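Putative chorismate mutase (Yersinia pestis biovar Microtus str. 91001, PDB 2GBB) catalyses the Claisen rearrangement of chorismate to prephenate as a secreted, all-helical enzyme. Local coordinates at residues K18-A21 with G22-E26; K70-Q73 with Y74-A78; P90-L93 with D94-R97; R97-I100 with G101-S104. All blocks are in the same frame, centred on the assembly; numbering follows the deposited sequence.

Contacts 1 and 2, on helices 17-26 and 55-82, lie about 9 Å apart between centres and meet where Lys-24 NZ comes within 2.8 Å of Gln-73 OE1. Both also reach one sulfate, through Lys-18 and Tyr-76. Contact 3 is fastened to contact 1 by Asp-19 OD1, 2.9 Å from Lys-91 N, and runs into contact 4 through the shared Arg-97 on helix 93-117. Contact 4 touches contact 1 where Val-20 CG2 lies 3.8 Å from Ile-100 CD1. Lys-24, Gln-73 and Arg-97, all probable substrate-binding residues, converge on a bound citrate, although contacts 2 and 3 stand about 17 Å apart between centres.

Contact 1 of 4, residues K18-A21 with G22-E26; sequences KDVA and GYKAE. With SO4 (sulfate ion), chain F.
Lys-24 NZ, at the end of a chain that runs alongside Val-20, is gripped by Ile-31 O and Gln-73 OE1, with a further weak bond to a bound citrate. The two side chains lie side by side and point the same way, and Val-20 CG1 rests 3.6 Å from Lys-24 CE. With CG of Lys-24 turned beside its backbone N (chi1 -75°) and every later torsion extended, the methylenes pass over Val-20 O, which sits 3.5 Å from Lys-24 CG, before the ammonium arrives in the pocket. The same carbonyl accepts Lys-24 N at 3.0 Å, and it also lies near the plane of the Tyr-23 ring, at the edge, 3.8 Å from Tyr-23 CD2. Two residues earlier, Gly-22 N bonds to Lys-18 O at 2.9 Å. Lys-18 itself leaves the helix the other way: its extended chain carries NZ to a sulfate, 3.0 Å from O2 and 3.1 Å from O1, while Glu-85 supplies a salt bridge and Trp-88 a cation-pi partner. The sulfate and Glu-85 would probably offset the ammonium charge. Asp-19 OD1 turns to Lys-91 N and ties the loop before helix 93-117 to this helix. A helical turn that points an extended lysine at a pocket holding citrate is consistent with the substrate site of the helical chorismate mutase fold.

Contact 2 of 4, residues K70-Q73 with Y74-A78; sequences KAIQ and YRYRA. With SO4 (sulfate ion), chain F.
Lys-70 to Gln-73 form part of the probable substrate-binding wall of this helical chorismate mutase, and Tyr-74 to Arg-77 continue the same helix, 55-82, so that the contact spans two successive turns. Tyr-74 N bonds to Lys-70 O at 2.7 Å and nearly straight, with an angle of 170° at the hydrogen. Lys-70 O also approaches the Tyr-74 ring obliquely, 3.2 Å from Tyr-74 CD2. Beyond the backbone the two side chains are joined by a water at the edge of the ring, 2.8 Å from Tyr-74 OH and only weakly bonded to Lys-70 NZ at 3.4 Å; the lysine's stronger partners are the carboxylates of Glu-37 and Glu-32. Ile-72 and Tyr-76 lie side by side, CG2 of the isoleucine standing in the plane of the ring at its edge, 3.7 Å from Tyr-76 CE2. A chi1 of -73° sends CG1 away from the carbonyl carbon and leaves CG2 trans to the backbone N, facing the ring edge. At the far end of that ring Tyr-76 OH donates to sulfate O1, in plane, at 2.5 Å, a distance so short that its exact value is doubtful. Arg-75 runs extended past Ala-71, bringing NH1 to 3.6 Å from Ala-71 CB, and forms salt bridges to Asp-142 and to Asp-79 of the second subunit. Gln-73 OE1 accepts from Lys-24 NZ while NE2 donates to the bound citrate. Gln-73 thus faces the pocket, Arg-75 ties both its own chain and the second subunit, and Tyr-76 meets the sulfate.

Contact 3 of 4, residues P90-L93 with D94-R97; sequences PKPL and DDVR
Leu-93 and Arg-97 cross at a slant, with Leu-93 CD2 over one face of the guanidinium. This methyl sits 3.4 Å above that plane, offset toward the rim, and comes nearest to Arg-97 NE; the other methyl, Leu-93 CD1, approaches Arg-97 NH1 at 3.5 Å. Extended from CG to NE (chi2 -170°, chi3 168°), the arginine draws CG and CD past Leu-93 CD2. This apolar backing probably restricts how far the guanidinium can tilt, while NE donates to the bound citrate, in keeping with a probable role in binding substrate. The arrangement stands at the N-terminal end of helix 93-117, where Pro-92 occupies the N-cap position. Its carbonyl opens the helix, taking Val-96 N at 3.1 Å in the carbonyl plane, and Arg-97 N follows on Leu-93 O at 2.9 Å with an angle of 170° at the hydrogen. The side chains of Pro-92 and Asp-95 also cross at a slant, Asp-95 OD2 being 3.7 Å from Pro-92 CG. Val-96 instead points back toward the loop: its CG2, placed beside the backbone N, packs 3.6 Å from Lys-91 CB.

Contact 4 of 4, residues R97-I100 with G101-S104; sequences RANI and GELS
Leu-103 folds back over Asn-99 O on helix 93-117, one of the helices of this all-alpha chorismate mutase bundle. Its CB lies 3.5 Å from Asn-99 O and 3.6 Å from Ile-100 O, close to both carbonyl oxygens of the preceding turn. From there CG drifts to 4.0 Å from Asn-99 O, and the branch CD2 swings in again to 3.4 Å from the same oxygen. The torsions that produce this are unusual, with chi1 at -106° and chi2 at -31°, both off the staggered values. Further out the leucine packs on Glu-12 and Tyr-16, which belong to helix 7-14 and the loop after it. Asn-99 O is meanwhile the acceptor for Leu-103 N, so one carbonyl meets both the amide and a methyl of the same residue. On the neighbouring flank Asn-99 and Glu-102 run side by side in the same direction. Their amide and carboxylate planes are only 15° apart, and as modelled it is two oxygens, Asn-99 OD1 and Glu-102 OE2, that come closest, at 3.7 Å, so this is proximity without a bond. Ile-100 turns inward instead, onto Arg-13, Met-17 and Val-20, and thereby seats the helix against the first two helices of the chain. Its carbonyl continues the backbone pattern: Ser-104 N donates to Ile-100 O at 2.8 Å, and Ser-104 CB touches that oxygen as well, at 3.4 Å.

Contact 1 of 4, residues K18-A21 with G22-E26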
ATOM      1  N   LYS A  18       9.828  -6.684  -1.968  1.00 22.98           N
ATOM      2  CA  LYS A  18       8.756  -7.412  -2.642  1.00 24.43           C
ATOM      3  C   LYS A  18       8.551  -8.752  -1.943  1.00 23.98           C
ATOM      4  O   LYS A  18       7.412  -9.109  -1.683  1.00 23.97           O
ATOM      5  CB  LYS A  18       8.985  -7.580  -4.153  1.00 24.07           C
ATOM      6  CG  LYS A  18       7.772  -8.262  -4.860  1.00 26.52           C
ATOM      7  CD  LYS A  18       8.142  -8.732  -6.251  1.00 29.64           C
ATOM      8  CE  LYS A  18       6.928  -9.270  -7.044  1.00 30.69           C
ATOM      9  NZ  LYS A  18       7.388  -9.435  -8.483  1.00 30.10           N
ATOM     10  N   ASP A  19       9.626  -9.468  -1.598  1.00 23.94           N
ATOM     11  CA  ASP A  19       9.449 -10.730  -0.855  1.00 24.12           C
ATOM     12  C   ASP A  19       8.807 -10.539   0.505  1.00 23.76           C
ATOM     13  O   ASP A  19       8.018 -11.406   0.920  1.00 23.61           O
ATOM     14  CB  ASP A  19      10.770 -11.428  -0.616  1.00 24.98           C
ATOM     15  CG  ASP A  19      11.309 -12.078  -1.894  1.00 28.36           C
ATOM     16  OD1 ASP A  19      10.730 -13.062  -2.348  1.00 30.21           O
ATOM     17  OD2 ASP A  19      12.266 -11.558  -2.454  1.00 29.80           O
ATOM     18  N   VAL A  20       9.173  -9.454   1.203  1.00 22.10           N
ATOM     19  CA  VAL A  20       8.606  -9.197   2.541  1.00 21.41           C
ATOM     20  C   VAL A  20       7.123  -8.909   2.390  1.00 21.60           C
ATOM     21  O   VAL A  20       6.317  -9.458   3.110  1.00 22.34           O
ATOM     22  CB  VAL A  20       9.339  -8.037   3.287  1.00 22.47           C
ATOM     23  CG1 VAL A  20       8.702  -7.776   4.681  1.00 19.89           C
ATOM     24  CG2 VAL A  20      10.880  -8.319   3.437  1.00 20.94           C
ATOM     25  N   ALA A  21       6.761  -8.091   1.385  1.00 21.97           N
ATOM     26  CA  ALA A  21       5.372  -7.763   1.066  1.00 21.69           C
ATOM     27  C   ALA A  21       4.596  -9.031   0.763  1.00 21.83           C
ATOM     28  O   ALA A  21       3.439  -9.172   1.202  1.00 22.08           O
ATOM     29  CB  ALA A  21       5.305  -6.815  -0.162  1.00 19.61           C
ATOM     30  N   GLY A  22       5.208  -9.929  -0.021  1.00 22.87           N
ATOM     31  CA  GLY A  22       4.544 -11.201  -0.395  1.00 23.09           C
ATOM     32  C   GLY A  22       4.320 -12.100   0.801  1.00 23.23           C
ATOM     33  O   GLY A  22       3.255 -12.714   0.915  1.00 24.47           O
ATOM     34  N   TYR A  23       5.323 -12.220   1.676  1.00 22.18           N
ATOM     35  CA  TYR A  23       5.211 -12.941   2.974  1.00 20.55           C
ATOM     36  C   TYR A  23       4.029 -12.392   3.807  1.00 20.13           C
ATOM     37  O   TYR A  23       3.164 -13.139   4.345  1.00 18.99           O
ATOM     38  CB  TYR A  23       6.564 -12.799   3.739  1.00 21.41           C
ATOM     39  CG  TYR A  23       6.406 -12.972   5.235  1.00 21.45           C
ATOM     40  CD1 TYR A  23       6.292 -14.244   5.784  1.00 23.94           C
ATOM     41  CD2 TYR A  23       6.296 -11.852   6.095  1.00 21.35           C
ATOM     42  CE1 TYR A  23       6.089 -14.436   7.130  1.00 19.51           C
ATOM     43  CE2 TYR A  23       6.071 -12.026   7.469  1.00 21.86           C
ATOM     44  CZ  TYR A  23       6.005 -13.339   7.970  1.00 22.57           C
ATOM     45  OH  TYR A  23       5.775 -13.602   9.296  1.00 22.85           O
ATOM     46  N   LYS A  24       3.947 -11.063   3.889  1.00 19.88           N
ATOM     47  CA  LYS A  24       2.893 -10.426   4.663  1.00 20.17           C
ATOM     48  C   LYS A  24       1.495 -10.647   4.054  1.00 21.47           C
ATOM     49  O   LYS A  24       0.535 -10.963   4.748  1.00 21.70           O
ATOM     50  CB  LYS A  24       3.237  -8.935   4.844  1.00 21.07           C
ATOM     51  CG  LYS A  24       4.372  -8.749   5.899  1.00 19.26           C
ATOM     52  CD  LYS A  24       4.851  -7.261   5.972  1.00 20.99           C
ATOM     53  CE  LYS A  24       5.992  -7.058   6.988  1.00 19.15           C
ATOM     54  NZ  LYS A  24       6.323  -5.525   6.899  1.00 15.71           N
ATOM     55  N   ALA A  25       1.374 -10.478   2.741  1.00 23.17           N
ATOM     56  CA  ALA A  25       0.080 -10.642   2.057  1.00 24.33           C
ATOM     57  C   ALA A  25      -0.443 -12.049   2.231  1.00 24.87           C
ATOM     58  O   ALA A  25      -1.602 -12.224   2.567  1.00 25.37           O
ATOM     59  CB  ALA A  25       0.206 -10.280   0.525  1.00 22.87           C
ATOM     60  N   GLU A  26       0.432 -13.036   2.024  1.00 26.73           N
ATOM     61  CA  GLU A  26       0.161 -14.488   2.194  1.00 29.06           C
ATOM     62  C   GLU A  26      -0.437 -14.764   3.568  1.00 28.22           C
ATOM     63  O   GLU A  26      -1.300 -15.634   3.772  1.00 27.68           O
ATOM     64  CB  GLU A  26       1.535 -15.171   2.179  1.00 30.99           C
ATOM     65  CG  GLU A  26       1.701 -16.557   1.656  1.00 34.55           C
ATOM     66  CD  GLU A  26       3.186 -16.818   1.262  1.00 35.71           C
ATOM     67  OE1 GLU A  26       3.388 -17.367   0.136  1.00 43.18           O
ATOM     68  OE2 GLU A  26       4.159 -16.490   2.073  1.00 42.14           O
TER
HETATM   69  S   SO4 F 200       8.256  -6.580 -10.375  0.50 49.32           S
HETATM   70  O1  SO4 F 200       7.493  -6.426  -9.153  0.50 46.22           O
HETATM   71  O2  SO4 F 200       9.104  -7.756 -10.241  0.50 48.24           O
HETATM   72  O3  SO4 F 200       7.337  -6.747 -11.500  0.50 48.27           O
HETATM   73  O4  SO4 F 200       9.073  -5.398 -10.623  0.50 48.61           O

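Contact 2 of 4, residues K70-Q73 with Y74-A78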
ATOM      1  N   LYS A  70       8.474   0.126   3.608  1.00 21.18           N
ATOM      2  CA  LYS A  70       7.018   0.072   3.771  1.00 23.03           C
ATOM      3  C   LYS A  70       6.276   0.628   2.557  1.00 22.65           C
ATOM      4  O   LYS A  70       5.274   0.034   2.098  1.00 22.84           O
ATOM      5  CB  LYS A  70       6.573   0.750   5.068  1.00 22.62           C
ATOM      6  CG  LYS A  70       7.107   0.042   6.338  1.00 21.69           C
ATOM      7  CD  LYS A  70       6.364   0.590   7.601  1.00 24.83           C
ATOM      8  CE  LYS A  70       6.564   2.057   7.814  1.00 22.19           C
ATOM      9  NZ  LYS A  70       6.267   2.336   9.215  1.00 28.58           N
ATOM     10  N   ALA A  71       6.769   1.747   2.015  1.00 22.93           N
ATOM     11  CA  ALA A  71       6.122   2.341   0.845  1.00 22.30           C
ATOM     12  C   ALA A  71       6.034   1.278  -0.285  1.00 22.61           C
ATOM     13  O   ALA A  71       4.989   1.056  -0.898  1.00 22.61           O
ATOM     14  CB  ALA A  71       6.876   3.627   0.401  1.00 21.48           C
ATOM     15  N   ILE A  72       7.131   0.584  -0.522  1.00 23.83           N
ATOM     16  CA  ILE A  72       7.198  -0.449  -1.547  1.00 23.69           C
ATOM     17  C   ILE A  72       6.197  -1.568  -1.288  1.00 23.74           C
ATOM     18  O   ILE A  72       5.452  -2.010  -2.206  1.00 23.09           O
ATOM     19  CB  ILE A  72       8.612  -1.030  -1.595  1.00 24.08           C
ATOM     20  CG1 ILE A  72       9.575  -0.014  -2.240  1.00 26.60           C
ATOM     21  CG2 ILE A  72       8.585  -2.387  -2.303  1.00 22.45           C
ATOM     22  CD1 ILE A  72      11.043  -0.453  -2.233  1.00 23.96           C
ATOM     23  N   GLN A  73       6.200  -2.038  -0.032  1.00 22.30           N
ATOM     24  CA  GLN A  73       5.342  -3.126   0.393  1.00 21.85           C
ATOM     25  C   GLN A  73       3.879  -2.749   0.273  1.00 21.77           C
ATOM     26  O   GLN A  73       3.087  -3.541  -0.196  1.00 20.75           O
ATOM     27  CB  GLN A  73       5.637  -3.524   1.829  1.00 21.34           C
ATOM     28  CG  GLN A  73       7.064  -4.106   2.051  1.00 20.84           C
ATOM     29  CD  GLN A  73       7.313  -4.274   3.537  1.00 21.29           C
ATOM     30  OE1 GLN A  73       6.499  -5.066   4.136  1.00 27.98           O
ATOM     31  NE2 GLN A  73       8.167  -3.592   4.156  1.00 14.67           N
ATOM     32  N   TYR A  74       3.530  -1.548   0.720  1.00 21.70           N
ATOM     33  CA  TYR A  74       2.141  -1.093   0.622  1.00 22.15           C
ATOM     34  C   TYR A  74       1.617  -1.114  -0.831  1.00 22.33           C
ATOM     35  O   TYR A  74       0.502  -1.566  -1.104  1.00 22.39           O
ATOM     36  CB  TYR A  74       2.058   0.349   1.119  1.00 20.82           C
ATOM     37  CG  TYR A  74       1.855   0.499   2.620  1.00 23.05           C
ATOM     38  CD1 TYR A  74       0.888  -0.249   3.291  1.00 20.49           C
ATOM     39  CD2 TYR A  74       2.694   1.372   3.371  1.00 21.33           C
ATOM     40  CE1 TYR A  74       0.701  -0.119   4.679  1.00 19.45           C
ATOM     41  CE2 TYR A  74       2.529   1.515   4.737  1.00 20.95           C
ATOM     42  CZ  TYR A  74       1.555   0.775   5.374  1.00 21.28           C
ATOM     43  OH  TYR A  74       1.445   0.961   6.704  1.00 21.28           O
ATOM     44  N   ARG A  75       2.473  -0.626  -1.732  1.00 21.94           N
ATOM     45  CA  ARG A  75       2.216  -0.551  -3.141  1.00 22.77           C
ATOM     46  C   ARG A  75       2.035  -1.930  -3.744  1.00 22.72           C
ATOM     47  O   ARG A  75       1.101  -2.119  -4.520  1.00 22.29           O
ATOM     48  CB  ARG A  75       3.315   0.266  -3.815  1.00 21.82           C
ATOM     49  CG  ARG A  75       3.063   1.743  -3.606  1.00 23.94           C
ATOM     50  CD  ARG A  75       4.148   2.697  -4.184  1.00 23.85           C
ATOM     51  NE  ARG A  75       3.905   4.038  -3.635  1.00 23.25           N
ATOM     52  CZ  ARG A  75       4.828   4.826  -3.082  1.00 23.95           C
ATOM     53  NH1 ARG A  75       6.104   4.424  -3.026  1.00 23.89           N
ATOM     54  NH2 ARG A  75       4.474   6.020  -2.567  1.00 21.85           N
ATOM     55  N   TYR A  76       2.865  -2.910  -3.330  1.00 22.02           N
ATOM     56  CA  TYR A  76       2.662  -4.277  -3.743  1.00 22.30           C
ATOM     57  C   TYR A  76       1.364  -4.824  -3.232  1.00 23.09           C
ATOM     58  O   TYR A  76       0.653  -5.524  -3.984  1.00 23.68           O
ATOM     59  CB  TYR A  76       3.832  -5.208  -3.349  1.00 23.38           C
ATOM     60  CG  TYR A  76       4.983  -5.184  -4.386  1.00 24.33           C
ATOM     61  CD1 TYR A  76       4.833  -5.809  -5.645  1.00 24.10           C
ATOM     62  CD2 TYR A  76       6.156  -4.491  -4.119  1.00 21.13           C
ATOM     63  CE1 TYR A  76       5.882  -5.773  -6.614  1.00 25.39           C
ATOM     64  CE2 TYR A  76       7.226  -4.486  -5.015  1.00 23.70           C
ATOM     65  CZ  TYR A  76       7.071  -5.102  -6.293  1.00 25.76           C
ATOM     66  OH  TYR A  76       8.127  -5.052  -7.198  1.00 26.37           O
ATOM     67  N   ARG A  77       1.039  -4.557  -1.958  1.00 23.60           N
ATOM     68  CA  ARG A  77      -0.228  -5.120  -1.410  1.00 23.67           C
ATOM     69  C   ARG A  77      -1.416  -4.612  -2.275  1.00 21.96           C
ATOM     70  O   ARG A  77      -2.306  -5.368  -2.650  1.00 21.28           O
ATOM     71  CB  ARG A  77      -0.469  -4.711   0.052  1.00 24.25           C
ATOM     72  CG  ARG A  77       0.286  -5.393   1.123  1.00 27.18           C
ATOM     73  CD  ARG A  77       0.006  -6.903   1.226  1.00 26.61           C
ATOM     74  NE  ARG A  77      -1.115  -7.361   2.050  1.00 24.24           N
ATOM     75  CZ  ARG A  77      -1.138  -7.388   3.374  1.00 27.81           C
ATOM     76  NH1 ARG A  77      -0.126  -6.908   4.063  1.00 25.50           N
ATOM     77  NH2 ARG A  77      -2.196  -7.841   4.017  1.00 25.67           N
ATOM     78  N   ALA A  78      -1.394  -3.326  -2.593  1.00 22.22           N
ATOM     79  CA  ALA A  78      -2.458  -2.697  -3.389  1.00 21.54           C
ATOM     80  C   ALA A  78      -2.607  -3.385  -4.759  1.00 22.94           C
ATOM     81  O   ALA A  78      -3.702  -3.867  -5.138  1.00 22.67           O
ATOM     82  CB  ALA A  78      -2.168  -1.205  -3.530  1.00 20.83           C
TER
HETATM   83  S   SO4 F 200       8.256  -6.580 -10.375  0.50 49.32           S
HETATM   84  O1  SO4 F 200       7.493  -6.426  -9.153  0.50 46.22           O
HETATM   85  O2  SO4 F 200       9.104  -7.756 -10.241  0.50 48.24           O
HETATM   86  O3  SO4 F 200       7.337  -6.747 -11.500  0.50 48.27           O
HETATM   87  O4  SO4 F 200       9.073  -5.398 -10.623  0.50 48.61           O
HETATM   88  O   HOH W   1       3.156   2.763   7.927  1.00 33.14           O

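Contact 3 of 4, residues P90-L93 with D94-R97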
ATOM      1  N   PRO A  90       7.064 -15.614  -2.731  1.00 34.91           N
ATOM      2  CA  PRO A  90       8.082 -15.010  -1.895  1.00 33.67           C
ATOM      3  C   PRO A  90       9.074 -16.044  -1.337  1.00 31.59           C
ATOM      4  O   PRO A  90       8.707 -17.176  -1.056  1.00 30.44           O
ATOM      5  CB  PRO A  90       7.273 -14.353  -0.778  1.00 34.27           C
ATOM      6  CG  PRO A  90       5.982 -15.051  -0.765  1.00 34.39           C
ATOM      7  CD  PRO A  90       5.718 -15.466  -2.168  1.00 34.91           C
ATOM      8  N   LYS A  91      10.323 -15.648  -1.216  1.00 30.01           N
ATOM      9  CA  LYS A  91      11.335 -16.454  -0.535  1.00 30.07           C
ATOM     10  C   LYS A  91      11.022 -16.618   0.966  1.00 28.74           C
ATOM     11  O   LYS A  91      10.282 -15.814   1.526  1.00 28.83           O
ATOM     12  CB  LYS A  91      12.718 -15.815  -0.770  1.00 29.65           C
ATOM     13  CG  LYS A  91      13.224 -16.066  -2.214  1.00 33.30           C
ATOM     14  CD  LYS A  91      14.522 -15.291  -2.509  1.00 33.08           C
ATOM     15  CE  LYS A  91      14.716 -15.063  -4.036  1.00 37.91           C
ATOM     16  NZ  LYS A  91      15.957 -14.209  -4.293  1.00 40.17           N
ATOM     17  N   PRO A  92      11.558 -17.680   1.629  1.00 28.56           N
ATOM     18  CA  PRO A  92      11.292 -17.850   3.070  1.00 26.49           C
ATOM     19  C   PRO A  92      11.765 -16.625   3.868  1.00 25.73           C
ATOM     20  O   PRO A  92      12.887 -16.136   3.665  1.00 24.41           O
ATOM     21  CB  PRO A  92      12.175 -19.052   3.440  1.00 27.18           C
ATOM     22  CG  PRO A  92      12.341 -19.798   2.229  1.00 27.55           C
ATOM     23  CD  PRO A  92      12.451 -18.748   1.132  1.00 28.18           C
ATOM     24  N   LEU A  93      10.921 -16.146   4.785  1.00 25.26           N
ATOM     25  CA  LEU A  93      11.178 -14.896   5.494  1.00 25.33           C
ATOM     26  C   LEU A  93      12.553 -14.843   6.106  1.00 25.13           C
ATOM     27  O   LEU A  93      13.248 -13.822   6.026  1.00 23.53           O
ATOM     28  CB  LEU A  93      10.187 -14.722   6.642  1.00 25.85           C
ATOM     29  CG  LEU A  93       9.671 -13.384   7.182  1.00 28.43           C
ATOM     30  CD1 LEU A  93       9.512 -13.428   8.695  1.00 26.95           C
ATOM     31  CD2 LEU A  93      10.384 -12.146   6.734  1.00 29.05           C
ATOM     32  N   ASP A  94      12.919 -15.914   6.789  1.00 25.12           N
ATOM     33  CA  ASP A  94      14.154 -15.864   7.581  1.00 27.63           C
ATOM     34  C   ASP A  94      15.346 -15.653   6.661  1.00 26.60           C
ATOM     35  O   ASP A  94      16.287 -14.932   6.997  1.00 26.54           O
ATOM     36  CB  ASP A  94      14.328 -17.160   8.361  1.00 27.40           C
ATOM     37  CG  ASP A  94      15.366 -17.040   9.459  1.00 33.33           C
ATOM     38  OD1 ASP A  94      15.005 -16.568  10.586  1.00 34.03           O
ATOM     39  OD2 ASP A  94      16.531 -17.479   9.203  1.00 35.10           O
ATOM     40  N   ASP A  95      15.318 -16.293   5.504  1.00 26.33           N
ATOM     41  CA  ASP A  95      16.359 -16.068   4.503  1.00 27.42           C
ATOM     42  C   ASP A  95      16.377 -14.592   3.977  1.00 27.07           C
ATOM     43  O   ASP A  95      17.437 -14.000   3.725  1.00 27.08           O
ATOM     44  CB  ASP A  95      16.107 -16.965   3.287  1.00 28.68           C
ATOM     45  CG  ASP A  95      16.190 -18.459   3.603  1.00 32.22           C
ATOM     46  OD1 ASP A  95      16.405 -18.823   4.782  1.00 33.55           O
ATOM     47  OD2 ASP A  95      16.024 -19.245   2.636  1.00 33.61           O
ATOM     48  N   VAL A  96      15.201 -14.041   3.737  1.00 26.10           N
ATOM     49  CA  VAL A  96      15.093 -12.667   3.219  1.00 25.48           C
ATOM     50  C   VAL A  96      15.658 -11.663   4.242  1.00 25.71           C
ATOM     51  O   VAL A  96      16.443 -10.749   3.910  1.00 24.71           O
ATOM     52  CB  VAL A  96      13.603 -12.369   2.874  1.00 25.53           C
ATOM     53  CG1 VAL A  96      13.397 -10.891   2.554  1.00 23.59           C
ATOM     54  CG2 VAL A  96      13.179 -13.224   1.704  1.00 23.55           C
ATOM     55  N   ARG A  97      15.237 -11.834   5.491  1.00 26.39           N
ATOM     56  CA  ARG A  97      15.637 -10.931   6.557  1.00 27.55           C
ATOM     57  C   ARG A  97      17.124 -11.014   6.899  1.00 28.63           C
ATOM     58  O   ARG A  97      17.677 -10.020   7.325  1.00 30.79           O
ATOM     59  CB  ARG A  97      14.794 -11.176   7.798  1.00 27.63           C
ATOM     60  CG  ARG A  97      13.425 -10.527   7.660  1.00 28.10           C
ATOM     61  CD  ARG A  97      12.644 -10.549   8.967  1.00 30.19           C
ATOM     62  NE  ARG A  97      11.476  -9.673   8.831  1.00 25.50           N
ATOM     63  CZ  ARG A  97      10.409  -9.699   9.624  1.00 29.48           C
ATOM     64  NH1 ARG A  97      10.317 -10.599  10.633  1.00 26.00           N
ATOM     65  NH2 ARG A  97       9.407  -8.849   9.363  1.00 29.00           N
TER

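Contact 4 of 4, residues R97-I100 with G101-S104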
ATOM      1  N   ARG A  97      15.237 -11.834   5.491  1.00 26.39           N
ATOM      2  CA  ARG A  97      15.637 -10.931   6.557  1.00 27.55           C
ATOM      3  C   ARG A  97      17.124 -11.014   6.899  1.00 28.63           C
ATOM      4  O   ARG A  97      17.677 -10.020   7.325  1.00 30.79           O
ATOM      5  CB  ARG A  97      14.794 -11.176   7.798  1.00 27.63           C
ATOM      6  CG  ARG A  97      13.425 -10.527   7.660  1.00 28.10           C
ATOM      7  CD  ARG A  97      12.644 -10.549   8.967  1.00 30.19           C
ATOM      8  NE  ARG A  97      11.476  -9.673   8.831  1.00 25.50           N
ATOM      9  CZ  ARG A  97      10.409  -9.699   9.624  1.00 29.48           C
ATOM     10  NH1 ARG A  97      10.317 -10.599  10.633  1.00 26.00           N
ATOM     11  NH2 ARG A  97       9.407  -8.849   9.363  1.00 29.00           N
ATOM     12  N   ALA A  98      17.752 -12.176   6.736  1.00 29.56           N
ATOM     13  CA  ALA A  98      19.207 -12.297   6.957  1.00 29.74           C
ATOM     14  C   ALA A  98      19.952 -11.536   5.865  1.00 29.57           C
ATOM     15  O   ALA A  98      20.914 -10.807   6.144  1.00 30.83           O
ATOM     16  CB  ALA A  98      19.671 -13.769   7.020  1.00 29.55           C
ATOM     17  N   ASN A  99      19.506 -11.682   4.631  1.00 29.02           N
ATOM     18  CA  ASN A  99      20.022 -10.901   3.519  1.00 28.82           C
ATOM     19  C   ASN A  99      19.894  -9.395   3.696  1.00 28.19           C
ATOM     20  O   ASN A  99      20.817  -8.634   3.401  1.00 26.42           O
ATOM     21  CB  ASN A  99      19.330 -11.317   2.236  1.00 30.11           C
ATOM     22  CG  ASN A  99      20.059 -12.459   1.520  1.00 33.80           C
ATOM     23  OD1 ASN A  99      21.288 -12.474   1.441  1.00 37.92           O
ATOM     24  ND2 ASN A  99      19.305 -13.389   0.986  1.00 33.96           N
ATOM     25  N   ILE A 100      18.745  -8.976   4.216  1.00 27.04           N
ATOM     26  CA  ILE A 100      18.484  -7.564   4.483  1.00 26.24           C
ATOM     27  C   ILE A 100      19.460  -7.071   5.563  1.00 26.43           C
ATOM     28  O   ILE A 100      20.049  -6.014   5.423  1.00 26.54           O
ATOM     29  CB  ILE A 100      16.985  -7.366   4.884  1.00 25.24           C
ATOM     30  CG1 ILE A 100      16.060  -7.521   3.645  1.00 25.74           C
ATOM     31  CG2 ILE A 100      16.733  -6.039   5.572  1.00 25.90           C
ATOM     32  CD1 ILE A 100      14.529  -7.616   4.033  1.00 25.26           C
ATOM     33  N   GLY A 101      19.620  -7.852   6.628  1.00 26.70           N
ATOM     34  CA  GLY A 101      20.429  -7.472   7.777  1.00 28.04           C
ATOM     35  C   GLY A 101      21.886  -7.386   7.335  1.00 29.49           C
ATOM     36  O   GLY A 101      22.610  -6.457   7.719  1.00 30.20           O
ATOM     37  N   GLU A 102      22.282  -8.341   6.495  1.00 29.74           N
ATOM     38  CA  GLU A 102      23.613  -8.374   5.889  1.00 32.40           C
ATOM     39  C   GLU A 102      23.866  -7.088   5.119  1.00 30.48           C
ATOM     40  O   GLU A 102      24.896  -6.434   5.284  1.00 30.83           O
ATOM     41  CB  GLU A 102      23.708  -9.598   4.998  1.00 32.55           C
ATOM     42  CG  GLU A 102      25.094  -9.945   4.439  1.00 38.42           C
ATOM     43  CD  GLU A 102      25.193 -11.439   3.998  1.00 40.46           C
ATOM     44  OE1 GLU A 102      26.370 -11.916   3.838  1.00 48.07           O
ATOM     45  OE2 GLU A 102      24.106 -12.110   3.817  1.00 43.02           O
ATOM     46  N   LEU A 103      22.899  -6.685   4.314  1.00 29.36           N
ATOM     47  CA  LEU A 103      23.048  -5.483   3.493  1.00 29.01           C
ATOM     48  C   LEU A 103      23.062  -4.225   4.345  1.00 29.22           C
ATOM     49  O   LEU A 103      23.817  -3.262   4.096  1.00 29.50           O
ATOM     50  CB  LEU A 103      21.926  -5.407   2.456  1.00 28.57           C
ATOM     51  CG  LEU A 103      22.092  -5.694   0.967  1.00 28.67           C
ATOM     52  CD1 LEU A 103      23.490  -5.341   0.444  1.00 29.57           C
ATOM     53  CD2 LEU A 103      21.704  -7.086   0.553  1.00 30.42           C
ATOM     54  N   SER A 104      22.226  -4.243   5.377  1.00 28.63           N
ATOM     55  CA  SER A 104      22.214  -3.192   6.357  1.00 30.04           C
ATOM     56  C   SER A 104      23.625  -2.962   6.999  1.00 29.44           C
ATOM     57  O   SER A 104      24.108  -1.801   7.091  1.00 27.72           O
ATOM     58  CB  SER A 104      21.101  -3.477   7.369  1.00 29.83           C
ATOM     59  OG  SER A 104      21.033  -2.416   8.242  1.00 36.19           O
TER